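Local coordinates for DUF4348 domain-containing protein (Bacteroides fragilis, PDB 3SBU) that is of unknown function but has a cystatin-like, NTF2-type fold, at residues Ile146-Glu150 with Asn151-Val155; Glu39-Asp42 with Asp43-Asn47. All blocks are in the same frame, centred on the assembly; numbering follows the deposited sequence.

How the contacts relate
The two contacts illustrate how the same local device, a polar residue just ahead of a helix, serves different surroundings. Contact 2 caps and begins helix 41-50, with its aromatic and aliphatic side chains buried against the six-stranded mixed sheet and the exposed Asp43 on the outer side. Contact 1 is a surface turn leading from strand 136-143 into helix 154-163, rich in acids and amides, with a water inside the bend and one small apolar touch. The centres of contact 1 and contact 2 lie about 31 Å apart, on opposite sides of the chain's centre, and they share no helix. Serine caps helix 41-50, aspartate helix 154-163.

Contact 1 of 2, residues Ile146-Glu150 with Asn151-Val155; sequences IEENE and NEDFV
An Asx turn followed by a helix N-cap carries the chain from Asn149 through Asn151 to Asp153, and the two motifs together fold residues 146-150 back over 151-155. In the turn, Asn149 OD1 accepts the backbone N-H of Asn151 at 3.0 Å. The donor lies in the carbonyl plane, on a lone pair, though the hydrogen bond is bent at the proton (142°). Because CG of Asn149 sits between its own backbone N and carbonyl carbon (chi1 55°), the amide oxygen OD1 folds over the start of the next segment, where it also comes within 3.3 Å of Asn151 CB. The other end of this amide, ND2, is held by Asp222, which helps to fix its rotation. A water bridges the mouth of the turn: it accepts from Asn149 N at 2.7 Å and donates to Asn151 O at 2.9 Å, joining two backbone polar groups that do not meet directly.

Two residues further on, Asp153 uses OD2 to cap the backbone N of Glu156 in the first turn of the helix. The methyl CD1 of Ile146 approaches Asp153 OD2 to 3.2 Å, and reaches past it to Val155 CB at 4.1 Å. Glu148 arrives with an extended chain, crossing Asp153 at about a right angle, with the two carboxylate planes 70° apart. Glu148 OE2 stands 3.8 Å from Asp153 OD2, a pairing of like charges that, together with Glu156, whose carboxylate is also near, might favour a raised pKa for Glu148, whereas the helix start probably steadies the charge on Asp153.

Beyond the turn, Ile146 forms a backbone hydrogen bond with Arg122, while the buried Phe154, at the start of helix 154-163, meets Phe244 of strand 240-245 and Trp251 edge-to-face.

Contact 2 of 2, residues Glu39-Asp42 with Asp43-Asn47; sequences ESFD and DFIYN
Ser40 and Asp43 meet at an N-cap, the polar start of helix 41-50. Ser40 OG weakly accepts Asp43 N at 3.3 Å and weakly donates to Asp43 OD2 at 2.8 Å, so that one hydroxyl touches, by two weak bonds, both the backbone N and the carboxylate of the same residue. The carbonyl of Ser40 takes Phe44 N, beginning the helical pattern.

Phe41 follows, its CG anti to the backbone N (chi1 -176°), which swings the ring along the buried side of the helix. Ile45 covers one face: CB lies 4.3 Å from the ring centroid, 28° off the normal, a CH-pi contact, while CD1 reaches Phe41 CZ at 3.6 Å. Phe44 comes at the ring obliquely through CD2, 4.1 Å from Phe41 CE1. Trp136 of the mixed sheet meets both aromatics, stacked on Phe44 and edge-to-face with Phe41, and Val114 of strand 111-116 touches Phe41 and Ile45, so this face of the helix packs onto the sheet.

The carboxylate of Asp42 has its partner elsewhere, OD1 being hydrogen-bonded to Tyr216 OH, and the backbone O of Asp42 lies 3.5 Å from Ile45 CG2.

Contact 1 of 2, residues Ile146-Glu150 with Asn151-Val155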
ATOM      1  N   ILE A 146      33.770  -3.719   0.578  1.00 49.63           N
ATOM      2  CA  ILE A 146      32.847  -3.828   1.716  1.00 48.96           C
ATOM      3  C   ILE A 146      33.551  -4.656   2.805  1.00 55.15           C
ATOM      4  O   ILE A 146      34.240  -5.629   2.492  1.00 53.62           O
ATOM      5  CB  ILE A 146      31.442  -4.420   1.365  1.00 50.90           C
ATOM      6  CG1 ILE A 146      31.561  -5.869   0.780  1.00 52.91           C
ATOM      7  CG2 ILE A 146      30.615  -3.475   0.478  1.00 50.13           C
ATOM      8  CD1 ILE A 146      30.188  -6.734   0.627  1.00 57.14           C
ATOM      9  N   GLU A 147      33.378  -4.276   4.073  1.00 57.06           N
ATOM     10  CA  GLU A 147      33.978  -5.063   5.155  1.00 59.74           C
ATOM     11  C   GLU A 147      33.160  -6.346   5.420  1.00 62.93           C
ATOM     12  O   GLU A 147      31.929  -6.346   5.369  1.00 61.16           O
ATOM     13  CB  GLU A 147      34.165  -4.233   6.437  1.00 61.63           C
ATOM     14  CG  GLU A 147      35.480  -4.566   7.145  1.00 78.99           C
ATOM     15  CD  GLU A 147      36.761  -4.548   6.317  1.00 95.31           C
ATOM     16  OE1 GLU A 147      37.063  -3.498   5.702  1.00 75.97           O
ATOM     17  OE2 GLU A 147      37.468  -5.584   6.297  1.00 82.66           O
ATOM     18  N   GLU A 148      33.852  -7.437   5.630  1.00 60.75           N
ATOM     19  CA  GLU A 148      33.186  -8.707   5.863  1.00 60.70           C
ATOM     20  C   GLU A 148      33.699  -9.367   7.149  1.00 66.13           C
ATOM     21  O   GLU A 148      34.778  -9.024   7.632  1.00 67.73           O
ATOM     22  CB  GLU A 148      33.351  -9.626   4.636  1.00 62.28           C
ATOM     23  CG  GLU A 148      32.243  -9.354   3.628  1.00 70.62           C
ATOM     24  CD  GLU A 148      32.237 -10.063   2.288  1.00 84.81           C
ATOM     25  OE1 GLU A 148      33.243 -10.719   1.940  1.00 66.57           O
ATOM     26  OE2 GLU A 148      31.218  -9.940   1.572  1.00 82.58           O
ATOM     27  N   ASN A 149      32.905 -10.286   7.712  1.00 62.02           N
ATOM     28  CA  ASN A 149      33.241 -11.033   8.926  1.00 62.71           C
ATOM     29  C   ASN A 149      32.768 -12.500   8.777  1.00 66.57           C
ATOM     30  O   ASN A 149      32.450 -12.943   7.665  1.00 65.83           O
ATOM     31  CB  ASN A 149      32.664 -10.333  10.194  1.00 61.75           C
ATOM     32  CG  ASN A 149      31.181 -10.072  10.154  1.00 88.54           C
ATOM     33  OD1 ASN A 149      30.361 -10.980  10.203  1.00 81.68           O
ATOM     34  ND2 ASN A 149      30.794  -8.816  10.084  1.00 87.77           N
ATOM     35  N   GLU A 150      32.751 -13.251   9.891  1.00 63.98           N
ATOM     36  CA  GLU A 150      32.381 -14.670   9.962  1.00 64.54           C
ATOM     37  C   GLU A 150      30.871 -14.908   9.695  1.00 64.54           C
ATOM     38  O   GLU A 150      30.500 -15.956   9.170  1.00 64.94           O
ATOM     39  CB  GLU A 150      32.808 -15.281  11.327  1.00 68.14           C
ATOM     40  CG  GLU A 150      32.413 -14.490  12.580  1.00 81.88           C
ATOM     41  CD  GLU A 150      33.211 -13.239  12.933  1.00106.37           C
ATOM     42  OE1 GLU A 150      34.387 -13.130  12.513  1.00108.11           O
ATOM     43  OE2 GLU A 150      32.655 -12.369  13.644  1.00 91.65           O
ATOM     44  N   ASN A 151      30.027 -13.921  10.018  1.00 57.57           N
ATOM     45  CA  ASN A 151      28.574 -13.977   9.855  1.00 55.27           C
ATOM     46  C   ASN A 151      28.162 -13.576   8.451  1.00 57.08           C
ATOM     47  O   ASN A 151      28.956 -12.940   7.741  1.00 58.17           O
ATOM     48  CB  ASN A 151      27.892 -13.035  10.860  1.00 56.01           C
ATOM     49  CG  ASN A 151      28.399 -13.067  12.288  1.00 74.04           C
ATOM     50  OD1 ASN A 151      28.691 -12.022  12.897  1.00 74.19           O
ATOM     51  ND2 ASN A 151      28.445 -14.247  12.866  1.00 60.47           N
ATOM     52  N   GLU A 152      26.904 -13.900   8.052  1.00 48.34           N
ATOM     53  CA  GLU A 152      26.375 -13.518   6.739  1.00 45.71           C
ATOM     54  C   GLU A 152      26.459 -11.988   6.550  1.00 46.13           C
ATOM     55  O   GLU A 152      26.071 -11.244   7.437  1.00 44.30           O
ATOM     56  CB  GLU A 152      24.934 -14.005   6.592  1.00 46.38           C
ATOM     57  CG  GLU A 152      24.371 -13.947   5.184  1.00 48.82           C
ATOM     58  CD  GLU A 152      22.949 -14.474   5.127  1.00 58.41           C
ATOM     59  OE1 GLU A 152      22.030 -13.753   5.572  1.00 51.94           O
ATOM     60  OE2 GLU A 152      22.757 -15.632   4.695  1.00 55.62           O
ATOM     61  N   ASP A 153      27.022 -11.538   5.427  1.00 42.62           N
ATOM     62  CA  ASP A 153      27.172 -10.114   5.117  1.00 42.16           C
ATOM     63  C   ASP A 153      25.813  -9.539   4.713  1.00 42.14           C
ATOM     64  O   ASP A 153      25.156 -10.146   3.861  1.00 40.49           O
ATOM     65  CB  ASP A 153      28.215  -9.932   3.992  1.00 45.44           C
ATOM     66  CG  ASP A 153      28.347  -8.490   3.512  1.00 56.72           C
ATOM     67  OD1 ASP A 153      28.892  -7.655   4.267  1.00 57.74           O
ATOM     68  OD2 ASP A 153      27.902  -8.203   2.398  1.00 61.98           O
ATOM     69  N   PHE A 154      25.405  -8.360   5.289  1.00 39.04           N
ATOM     70  CA  PHE A 154      24.097  -7.761   4.978  1.00 37.41           C
ATOM     71  C   PHE A 154      23.964  -7.430   3.480  1.00 40.29           C
ATOM     72  O   PHE A 154      22.952  -7.771   2.874  1.00 39.48           O
ATOM     73  CB  PHE A 154      23.752  -6.498   5.828  1.00 38.15           C
ATOM     74  CG  PHE A 154      22.403  -5.911   5.400  1.00 38.49           C
ATOM     75  CD1 PHE A 154      21.200  -6.509   5.800  1.00 40.04           C
ATOM     76  CD2 PHE A 154      22.337  -4.829   4.528  1.00 39.88           C
ATOM     77  CE1 PHE A 154      19.958  -6.013   5.368  1.00 40.40           C
ATOM     78  CE2 PHE A 154      21.079  -4.340   4.080  1.00 42.81           C
ATOM     79  CZ  PHE A 154      19.903  -4.931   4.514  1.00 40.14           C
ATOM     80  N   VAL A 155      25.008  -6.816   2.893  1.00 39.32           N
ATOM     81  CA  VAL A 155      25.040  -6.329   1.510  1.00 40.70           C
ATOM     82  C   VAL A 155      24.832  -7.470   0.528  1.00 48.56           C
ATOM     83  O   VAL A 155      24.007  -7.362  -0.395  1.00 49.83           O
ATOM     84  CB  VAL A 155      26.353  -5.554   1.229  1.00 44.93           C
ATOM     85  CG1 VAL A 155      26.491  -5.199  -0.258  1.00 45.72           C
ATOM     86  CG2 VAL A 155      26.427  -4.291   2.096  1.00 43.79           C
TER
HETATM   87  O   HOH W   1      30.372 -10.646   6.715  1.00 48.76           O

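Contact 2 of 2, residues Glu39-Asp42 with Asp43-Asn47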
ATOM      1  N   GLU A  39      21.616  25.564   3.836  1.00 85.79           N
ATOM      2  CA  GLU A  39      20.955  25.536   5.150  0.50 83.51           C
ATOM      3  C   GLU A  39      20.918  24.103   5.723  1.00 83.36           C
ATOM      4  O   GLU A  39      20.954  23.925   6.948  1.00 82.93           O
ATOM      5  CB  GLU A  39      19.536  26.131   5.063  0.50 85.51           C
ATOM      6  CG  GLU A  39      19.529  27.655   4.961  0.50 97.66           C
ATOM      7  CD  GLU A  39      18.251  28.346   4.516  0.50109.06           C
ATOM      8  OE1 GLU A  39      17.351  27.675   3.958  0.50 97.02           O
ATOM      9  OE2 GLU A  39      18.168  29.583   4.692  0.50 99.86           O
ATOM     10  N   SER A  40      20.869  23.094   4.835  1.00 74.88           N
ATOM     11  CA  SER A  40      20.869  21.680   5.170  1.00 70.66           C
ATOM     12  C   SER A  40      21.546  20.902   4.049  1.00 71.87           C
ATOM     13  O   SER A  40      21.550  21.343   2.897  1.00 72.79           O
ATOM     14  CB  SER A  40      19.454  21.161   5.435  1.00 71.32           C
ATOM     15  OG  SER A  40      18.740  20.838   4.255  1.00 79.29           O
ATOM     16  N   PHE A  41      22.120  19.753   4.394  1.00 65.15           N
ATOM     17  CA  PHE A  41      22.796  18.876   3.458  1.00 63.65           C
ATOM     18  C   PHE A  41      21.816  18.321   2.421  1.00 69.27           C
ATOM     19  O   PHE A  41      22.153  18.306   1.236  1.00 70.42           O
ATOM     20  CB  PHE A  41      23.516  17.719   4.181  1.00 61.79           C
ATOM     21  CG  PHE A  41      24.288  16.863   3.203  1.00 61.68           C
ATOM     22  CD1 PHE A  41      25.510  17.290   2.695  1.00 65.63           C
ATOM     23  CD2 PHE A  41      23.756  15.670   2.726  1.00 60.84           C
ATOM     24  CE1 PHE A  41      26.193  16.533   1.740  1.00 66.61           C
ATOM     25  CE2 PHE A  41      24.442  14.915   1.769  1.00 63.57           C
ATOM     26  CZ  PHE A  41      25.664  15.339   1.303  1.00 62.95           C
ATOM     27  N   ASP A  42      20.627  17.860   2.869  1.00 65.14           N
ATOM     28  CA  ASP A  42      19.584  17.273   2.023  1.00 65.77           C
ATOM     29  C   ASP A  42      19.121  18.234   0.910  1.00 74.06           C
ATOM     30  O   ASP A  42      18.900  17.769  -0.217  1.00 75.01           O
ATOM     31  CB  ASP A  42      18.390  16.812   2.879  1.00 65.67           C
ATOM     32  CG  ASP A  42      18.678  15.589   3.746  1.00 75.18           C
ATOM     33  OD1 ASP A  42      19.645  14.855   3.438  1.00 72.42           O
ATOM     34  OD2 ASP A  42      17.941  15.376   4.755  1.00 86.22           O
ATOM     35  N   ASP A  43      19.000  19.554   1.214  1.00 72.05           N
ATOM     36  CA  ASP A  43      18.630  20.570   0.219  1.00 75.74           C
ATOM     37  C   ASP A  43      19.782  20.791  -0.758  1.00 79.46           C
ATOM     38  O   ASP A  43      19.554  20.842  -1.970  1.00 80.34           O
ATOM     39  CB  ASP A  43      18.234  21.921   0.863  1.00 80.08           C
ATOM     40  CG  ASP A  43      16.984  21.909   1.723  1.00 95.09           C
ATOM     41  OD1 ASP A  43      15.968  21.314   1.293  1.00 95.42           O
ATOM     42  OD2 ASP A  43      16.999  22.545   2.799  1.00104.60           O
ATOM     43  N   PHE A  44      21.022  20.917  -0.223  1.00 74.20           N
ATOM     44  CA  PHE A  44      22.233  21.137  -1.012  1.00 75.01           C
ATOM     45  C   PHE A  44      22.476  20.003  -2.000  1.00 78.14           C
ATOM     46  O   PHE A  44      22.733  20.277  -3.174  1.00 80.45           O
ATOM     47  CB  PHE A  44      23.483  21.312  -0.111  1.00 75.29           C
ATOM     48  CG  PHE A  44      24.791  20.997  -0.812  1.00 76.25           C
ATOM     49  CD1 PHE A  44      25.366  21.906  -1.691  1.00 81.45           C
ATOM     50  CD2 PHE A  44      25.408  19.766  -0.641  1.00 75.72           C
ATOM     51  CE1 PHE A  44      26.547  21.599  -2.369  1.00 83.29           C
ATOM     52  CE2 PHE A  44      26.579  19.453  -1.340  1.00 79.14           C
ATOM     53  CZ  PHE A  44      27.150  20.379  -2.184  1.00 80.01           C
ATOM     54  N   ILE A  45      22.440  18.745  -1.511  1.00 71.25           N
ATOM     55  CA  ILE A  45      22.754  17.566  -2.301  1.00 70.77           C
ATOM     56  C   ILE A  45      21.823  17.419  -3.511  1.00 80.67           C
ATOM     57  O   ILE A  45      22.319  17.072  -4.584  1.00 81.97           O
ATOM     58  CB  ILE A  45      22.858  16.264  -1.462  1.00 69.30           C
ATOM     59  CG1 ILE A  45      23.782  15.242  -2.149  1.00 67.90           C
ATOM     60  CG2 ILE A  45      21.512  15.665  -1.061  1.00 68.08           C
ATOM     61  CD1 ILE A  45      25.233  15.692  -2.225  1.00 64.40           C
ATOM     62  N   TYR A  46      20.512  17.735  -3.372  1.00 80.47           N
ATOM     63  CA  TYR A  46      19.605  17.658  -4.511  1.00 83.56           C
ATOM     64  C   TYR A  46      19.992  18.697  -5.555  1.00 89.57           C
ATOM     65  O   TYR A  46      19.986  18.368  -6.740  1.00 92.44           O
ATOM     66  CB  TYR A  46      18.124  17.806  -4.125  1.00 86.22           C
ATOM     67  CG  TYR A  46      17.214  17.579  -5.316  1.00 93.32           C
ATOM     68  CD1 TYR A  46      17.027  16.298  -5.845  1.00 95.04           C
ATOM     69  CD2 TYR A  46      16.605  18.649  -5.967  1.00 97.99           C
ATOM     70  CE1 TYR A  46      16.236  16.090  -6.978  1.00 98.85           C
ATOM     71  CE2 TYR A  46      15.823  18.455  -7.108  1.00101.68           C
ATOM     72  CZ  TYR A  46      15.628  17.172  -7.599  1.00109.69           C
ATOM     73  OH  TYR A  46      14.838  16.978  -8.708  1.00114.44           O
ATOM     74  N   ASN A  47      20.367  19.923  -5.123  1.00 84.43           N
ATOM     75  CA  ASN A  47      20.771  20.994  -6.039  1.00 87.48           C
ATOM     76  C   ASN A  47      22.153  20.726  -6.650  1.00 90.71           C
ATOM     77  O   ASN A  47      22.351  21.024  -7.826  1.00 93.36           O
ATOM     78  CB  ASN A  47      20.748  22.361  -5.357  1.00 87.58           C
ATOM     79  CG  ASN A  47      19.360  22.872  -5.058  1.00108.89           C
ATOM     80  OD1 ASN A  47      19.000  23.108  -3.905  1.00103.59           O
ATOM     81  ND2 ASN A  47      18.541  23.053  -6.084  1.00102.92           N
TER